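Local coordinates for Xcc_ctr_pt (Xanthomonas campestris pv. campestris, PDB 6NJW), which is the C-terminal Toprim-containing part of a class 2 OLD family protein, which binds magnesium and probably cuts nucleic acid by a two-metal mechanism, at residues I79-D84 with R94-N99; D102-G107 with Y125-N130. One frame throughout, in Å; residues are numbered along the deposited sequence.

Interaction 1: residues I79-D84 with R94-N99; sequences ILTDRD and RRRLIN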
loop_
_atom_site.group_PDB
_atom_site.type_symbol
_atom_site.label_atom_id
_atom_site.label_comp_id
_atom_site.label_asym_id
_atom_site.label_seq_id
_atom_site.Cartn_x
_atom_site.Cartn_y
_atom_site.Cartn_z
ATOM N N ILE A 79 -6.744 -2.998 4.339
ATOM C CA ILE A 79 -5.335 -3.327 4.549
ATOM C C ILE A 79 -4.648 -3.477 3.200
ATOM O O ILE A 79 -5.206 -4.075 2.278
ATOM C CB ILE A 79 -5.175 -4.630 5.371
ATOM C CG1 ILE A 79 -5.461 -4.372 6.850
ATOM C CG2 ILE A 79 -3.776 -5.235 5.186
ATOM C CD1 ILE A 79 -5.636 -5.668 7.671
ATOM N N LEU A 80 -3.426 -2.961 3.100
ATOM C CA LEU A 80 -2.537 -3.170 1.964
ATOM C C LEU A 80 -1.271 -3.817 2.499
ATOM O O LEU A 80 -0.586 -3.231 3.346
ATOM C CB LEU A 80 -2.196 -1.841 1.274
ATOM C CG LEU A 80 -3.408 -1.166 0.635
ATOM C CD1 LEU A 80 -3.151 0.296 0.296
ATOM C CD2 LEU A 80 -3.707 -1.952 -0.617
ATOM N N THR A 81 -0.949 -5.009 2.007
ATOM C CA THR A 81 0.227 -5.701 2.524
ATOM C C THR A 81 0.850 -6.527 1.406
ATOM O O THR A 81 0.225 -6.769 0.369
ATOM C CB THR A 81 -0.133 -6.571 3.738
ATOM O OG1 THR A 81 1.065 -6.983 4.422
ATOM C CG2 THR A 81 -0.939 -7.778 3.316
ATOM N N ASP A 82 2.103 -6.939 1.624
ATOM C CA ASP A 82 2.908 -7.624 0.612
ATOM C C ASP A 82 2.905 -9.131 0.834
ATOM O O ASP A 82 2.990 -9.600 1.973
ATOM C CB ASP A 82 4.349 -7.112 0.636
ATOM C CG ASP A 82 4.466 -5.689 0.125
ATOM O OD1 ASP A 82 3.484 -5.195 -0.462
ATOM O OD2 ASP A 82 5.527 -5.063 0.309
ATOM N N ARG A 83 2.841 -9.890 -0.265
ATOM C CA ARG A 83 2.744 -11.343 -0.137
ATOM C C ARG A 83 3.969 -11.931 0.547
ATOM O O ARG A 83 3.841 -12.828 1.392
ATOM C CB ARG A 83 2.551 -12.005 -1.502
ATOM C CG ARG A 83 2.146 -13.477 -1.369
ATOM C CD ARG A 83 2.062 -14.170 -2.715
ATOM N NE ARG A 83 1.435 -15.486 -2.634
ATOM C CZ ARG A 83 0.191 -15.742 -3.031
ATOM N NH1 ARG A 83 -0.554 -14.765 -3.534
ATOM N NH2 ARG A 83 -0.309 -16.966 -2.924
ATOM N N ASP A 84 5.160 -11.454 0.183
ATOM C CA ASP A 84 6.433 -11.919 0.755
ATOM C C ASP A 84 6.702 -13.395 0.451
ATOM O O ASP A 84 6.920 -13.771 -0.710
ATOM C CB ASP A 84 6.465 -11.667 2.270
ATOM C CG ASP A 84 6.652 -10.201 2.606
ATOM O OD1 ASP A 84 7.265 -9.499 1.777
ATOM O OD2 ASP A 84 6.180 -9.745 3.677
ATOM N N ARG A 94 0.011 -15.581 4.947
ATOM C CA ARG A 94 -1.060 -16.456 5.408
ATOM C C ARG A 94 -1.323 -16.265 6.896
ATOM O O ARG A 94 -2.474 -16.083 7.317
ATOM C CB ARG A 94 -0.713 -17.913 5.109
ATOM C CG ARG A 94 -1.742 -18.877 5.640
ATOM C CD ARG A 94 -1.456 -20.316 5.250
ATOM N NE ARG A 94 -2.510 -21.204 5.744
ATOM C CZ ARG A 94 -2.522 -21.732 6.965
ATOM N NH1 ARG A 94 -1.536 -21.461 7.815
ATOM N NH2 ARG A 94 -3.518 -22.531 7.342
ATOM N N ARG A 95 -0.269 -16.328 7.711
ATOM C CA ARG A 95 -0.424 -16.161 9.156
ATOM C C ARG A 95 -0.838 -14.735 9.495
ATOM O O ARG A 95 -1.725 -14.516 10.330
ATOM C CB ARG A 95 0.886 -16.526 9.864
ATOM C CG ARG A 95 0.842 -16.425 11.395
ATOM C CD ARG A 95 -0.191 -17.384 11.980
ATOM N NE ARG A 95 0.067 -18.738 11.511
ATOM C CZ ARG A 95 -0.802 -19.735 11.568
ATOM N NH1 ARG A 95 -2.007 -19.544 12.092
ATOM N NH2 ARG A 95 -0.456 -20.928 11.094
ATOM N N ARG A 96 -0.205 -13.758 8.845
ATOM C CA ARG A 96 -0.563 -12.359 9.042
ATOM C C ARG A 96 -2.051 -12.128 8.806
ATOM O O ARG A 96 -2.704 -11.418 9.579
ATOM C CB ARG A 96 0.292 -11.490 8.117
ATOM C CG ARG A 96 0.028 -9.985 8.163
ATOM C CD ARG A 96 0.784 -9.295 7.018
ATOM N NE ARG A 96 2.103 -9.906 6.848
ATOM C CZ ARG A 96 2.746 -10.026 5.689
ATOM N NH1 ARG A 96 2.200 -9.571 4.571
ATOM N NH2 ARG A 96 3.942 -10.603 5.651
ATOM N N LEU A 97 -2.620 -12.760 7.772
ATOM C CA LEU A 97 -4.031 -12.560 7.464
ATOM C C LEU A 97 -4.941 -13.424 8.328
ATOM O O LEU A 97 -6.056 -13.012 8.645
ATOM C CB LEU A 97 -4.302 -12.841 5.978
ATOM C CG LEU A 97 -3.782 -11.787 5.000
ATOM C CD1 LEU A 97 -4.135 -12.147 3.554
ATOM C CD2 LEU A 97 -4.325 -10.413 5.361
ATOM N N ILE A 98 -4.505 -14.618 8.722
ATOM C CA ILE A 98 -5.292 -15.372 9.700
ATOM C C ILE A 98 -5.382 -14.596 11.012
ATOM O O ILE A 98 -6.429 -14.581 11.675
ATOM C CB ILE A 98 -4.691 -16.776 9.905
ATOM C CG1 ILE A 98 -4.944 -17.637 8.659
ATOM C CG2 ILE A 98 -5.294 -17.439 11.144
ATOM C CD1 ILE A 98 -4.227 -18.972 8.684
ATOM N N ASN A 99 -4.300 -13.918 11.388
ATOM C CA ASN A 99 -4.306 -13.152 12.632
ATOM C C ASN A 99 -5.357 -12.049 12.610
ATOM O O ASN A 99 -6.023 -11.803 13.627
ATOM C CB ASN A 99 -2.914 -12.585 12.898
ATOM C CG ASN A 99 -1.971 -13.631 13.484
ATOM O OD1 ASN A 99 -2.420 -14.615 14.055
ATOM N ND2 ASN A 99 -0.671 -13.430 13.316
#

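Interaction 2: residues D102-G107 with Y125-N130; sequences DVIEGG and YGYFVN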
loop_
_atom_site.group_PDB
_atom_site.type_symbol
_atom_site.label_atom_id
_atom_site.label_comp_id
_atom_site.label_asym_id
_atom_site.label_seq_id
_atom_site.Cartn_x
_atom_site.Cartn_y
_atom_site.Cartn_z
ATOM N N ASP A 102 -9.091 -13.810 12.332
ATOM C CA ASP A 102 -9.570 -14.255 13.642
ATOM C C ASP A 102 -10.251 -13.129 14.409
ATOM O O ASP A 102 -11.156 -13.385 15.208
ATOM C CB ASP A 102 -8.415 -14.809 14.470
ATOM C CG ASP A 102 -7.946 -16.167 13.993
ATOM O OD1 ASP A 102 -8.674 -16.827 13.223
ATOM O OD2 ASP A 102 -6.833 -16.561 14.390
ATOM N N VAL A 103 -9.830 -11.883 14.187
ATOM C CA VAL A 103 -10.481 -10.735 14.815
ATOM C C VAL A 103 -11.743 -10.339 14.054
ATOM O O VAL A 103 -12.833 -10.232 14.629
ATOM C CB VAL A 103 -9.489 -9.556 14.909
ATOM C CG1 VAL A 103 -10.168 -8.318 15.483
ATOM C CG2 VAL A 103 -8.251 -9.943 15.725
ATOM N N ILE A 104 -11.621 -10.090 12.748
ATOM C CA ILE A 104 -12.758 -9.539 12.016
ATOM C C ILE A 104 -13.822 -10.593 11.729
ATOM O O ILE A 104 -14.975 -10.242 11.450
ATOM C CB ILE A 104 -12.290 -8.872 10.712
ATOM C CG1 ILE A 104 -13.352 -7.907 10.185
ATOM C CG2 ILE A 104 -11.988 -9.927 9.649
ATOM C CD1 ILE A 104 -13.346 -6.553 10.875
ATOM N N GLU A 105 -13.478 -11.872 11.815
ATOM C CA GLU A 105 -14.413 -12.970 11.575
ATOM C C GLU A 105 -14.264 -13.978 12.716
ATOM O O GLU A 105 -13.956 -15.153 12.525
ATOM C CB GLU A 105 -14.156 -13.598 10.194
ATOM C CG GLU A 105 -15.246 -14.501 9.672
ATOM C CD GLU A 105 -14.905 -15.097 8.297
ATOM O OE1 GLU A 105 -14.042 -16.003 8.243
ATOM O OE2 GLU A 105 -15.504 -14.660 7.281
ATOM N N GLY A 106 -14.451 -13.487 13.937
ATOM C CA GLY A 106 -14.279 -14.298 15.127
ATOM C C GLY A 106 -15.624 -14.814 15.603
ATOM O O GLY A 106 -16.637 -14.124 15.488
ATOM N N GLY A 107 -15.629 -16.041 16.109
ATOM C CA GLY A 107 -14.461 -16.896 16.103
ATOM C C GLY A 107 -14.714 -18.073 15.186
ATOM O O GLY A 107 -15.318 -19.077 15.571
ATOM N N TYR A 125 -13.127 -8.595 3.265
ATOM C CA TYR A 125 -13.083 -7.625 4.347
ATOM C C TYR A 125 -12.238 -6.416 3.993
ATOM O O TYR A 125 -11.914 -5.618 4.879
ATOM C CB TYR A 125 -12.564 -8.299 5.628
ATOM C CG TYR A 125 -13.509 -9.387 6.078
ATOM C CD1 TYR A 125 -14.695 -9.078 6.727
ATOM C CD2 TYR A 125 -13.244 -10.727 5.799
ATOM C CE1 TYR A 125 -15.574 -10.075 7.119
ATOM C CE2 TYR A 125 -14.119 -11.724 6.182
ATOM C CZ TYR A 125 -15.278 -11.395 6.846
ATOM O OH TYR A 125 -16.147 -12.402 7.218
ATOM N N GLY A 126 -11.870 -6.265 2.721
ATOM C CA GLY A 126 -11.046 -5.135 2.318
ATOM C C GLY A 126 -9.569 -5.268 2.594
ATOM O O GLY A 126 -8.871 -4.255 2.682
ATOM N N TYR A 127 -9.051 -6.485 2.708
ATOM C CA TYR A 127 -7.636 -6.712 2.974
ATOM C C TYR A 127 -7.002 -7.266 1.706
ATOM O O TYR A 127 -7.391 -8.342 1.248
ATOM C CB TYR A 127 -7.451 -7.689 4.140
ATOM C CG TYR A 127 -8.163 -7.310 5.447
ATOM C CD1 TYR A 127 -8.523 -5.989 5.723
ATOM C CD2 TYR A 127 -8.478 -8.291 6.399
ATOM C CE1 TYR A 127 -9.167 -5.651 6.926
ATOM C CE2 TYR A 127 -9.130 -7.970 7.591
ATOM C CZ TYR A 127 -9.462 -6.655 7.858
ATOM O OH TYR A 127 -10.093 -6.344 9.048
ATOM N N PHE A 128 -6.024 -6.544 1.147
ATOM C CA PHE A 128 -5.560 -6.833 -0.206
ATOM C C PHE A 128 -4.057 -7.036 -0.204
ATOM O O PHE A 128 -3.324 -6.322 0.494
ATOM C CB PHE A 128 -5.946 -5.701 -1.193
ATOM C CG PHE A 128 -7.424 -5.592 -1.419
ATOM C CD1 PHE A 128 -8.073 -6.457 -2.286
ATOM C CD2 PHE A 128 -8.169 -4.655 -0.731
ATOM C CE1 PHE A 128 -9.454 -6.378 -2.474
ATOM C CE2 PHE A 128 -9.543 -4.567 -0.902
ATOM C CZ PHE A 128 -10.193 -5.426 -1.770
ATOM N N VAL A 129 -3.595 -8.014 -0.981
ATOM C CA VAL A 129 -2.180 -8.365 -1.000
ATOM C C VAL A 129 -1.606 -8.075 -2.384
ATOM O O VAL A 129 -2.254 -8.301 -3.410
ATOM C CB VAL A 129 -1.928 -9.835 -0.586
ATOM C CG1 VAL A 129 -2.659 -10.168 0.708
ATOM C CG2 VAL A 129 -2.358 -10.786 -1.657
ATOM N N ASN A 130 -0.397 -7.533 -2.400
ATOM C CA ASN A 130 0.359 -7.338 -3.622
ATOM C C ASN A 130 1.345 -8.489 -3.785
ATOM O O ASN A 130 2.044 -8.861 -2.832
ATOM C CB ASN A 130 1.108 -6.009 -3.568
ATOM C CG ASN A 130 1.946 -5.755 -4.798
ATOM O OD1 ASN A 130 1.569 -6.122 -5.906
ATOM N ND2 ASN A 130 3.101 -5.121 -4.603
#

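Interaction 1: residues I79-D84 with R94-N99
Arg96, reaching from helix 93-104, grips the C-terminal end of strand 77-82, the Toprim strand that ends at Asp82, with Asp84 two residues further on in the chain. In Toprim domains an Asp-X-Asp pair at the end of such a strand supports metal binding. Here Asp82 holds the bound magnesium together with Tyr209, and Asp84 is a magnesium ligand of this protein, though it carries no metal in this model.

The close-knit part lies at Thr81 and Asp82. Arg96 sends CG away from its backbone nitrogen (chi1 178°) and bends at its third torsion, which turns the guanidinium along the strand end. Arg96 NH1 donates to the carbonyl O of Asp82 at 2.7 Å, with an N-H...O angle of 159°; the acceptor lies in the guanidinium plane. The same Arg96 NH1 stands 2.8 Å from Thr81 OG1, but that bond is weak and bent. Thr81 OG1 has its stronger partner in Glu27, another magnesium ligand of this protein, so a small hydroxyl suits a buried spot between an acid and an arginine. The Arg96 CD methylene also packs 3.5 Å from Thr81 OG1. One planar cation thus ties a backbone carbonyl to a side-chain hydroxyl, which probably helps fix the strand end that presents the metal ligands. Leu97, beside Arg96 on the helix, turns its apolar branches to Val129 of the neighbouring strand and to Val118 and Ile119.

Toward solvent the grip slackens. Asp84 is exposed, just past the strand; its carboxylate oxygen lies tilted out of the guanidinium plane and the N-H...O angle falls to 139°, so the salt bridge is less regular than the carbonyl bond. At this exposed limit, Arg96 NH2 meets Asp84 OD2 on its anti side at 3.1 Å.

Interaction 2: residues D102-G107 with Y125-N130
Ile104 and Tyr125 mark the nearest approach of the two backbones, their CA atoms 7.9 Å apart. Here the last turn of helix 93-104 meets the turn that leads into strand 127-130, an outermost strand of the parallel Toprim sheet. Glu105 is the first residue to leave helical angles. On the other side, Gly126 is the C-prime residue of a Schellman motif ending helix 115-123, with Tyr127 N bonded to Ala122 O and Gly126 N to Glu123 O. Gly126 has a positive phi, a conformation that glycine adopts readily, having no CB. The sharp turn lets the chain pass directly from helix to strand.

Ile104 suits the place between two tyrosines because each of its branches touches both of them. Ile104 CG2 lies over one face of the Tyr125 ring, 4.0 Å from the ring centroid and 14° off the normal, a CH-pi contact. Ile104 CG2 also packs 4.0 Å from Tyr127 CE2. The other branch, running anti to the backbone nitrogen (chi1 -161°), puts Ile104 CG1 beside Tyr125 CD1 at 3.9 Å and Ile104 CD1 beside Tyr127 OH at 3.7 Å. The Tyr127 hydroxyl has its polar partner in His77, so the ring serves a buried apolar wall while its oxygen is satisfied on strand 77-82.

Glu105 approaches Tyr125 from another direction, at the ring edge, with its carboxylate turned 80° to the ring plane. The extended chain beyond CG is long enough to bring the carboxylate to the phenol, while OE1 bonds His110 NE2, so the two oxygens hold separate partners. Tyr125 OH probably donates to Glu105 OE2, but at the modelled 2.3 Å the pair is too short to be taken literally.

How the interactions relate
From the N terminus, strand 77-82 runs out to the acidic end and the chain continues through a partly unmodelled loop into helix 93-104; interaction 1 closes that loop. The helix then leads to interaction 2, which closes the next excursion, through helix 115-123, back to strand 127-130. The two are in series, neither nested nor crossed, and share helix 93-104: one uses its first half, the other its C-terminal end. They also meet in the sheet, where the two strands are parallel neighbours: Ile79 O lies 2.8 Å from Phe128 N, and Ile79 CD1 packs 3.5 Å from Tyr127 CD1. Together they fasten the helix to adjacent strands.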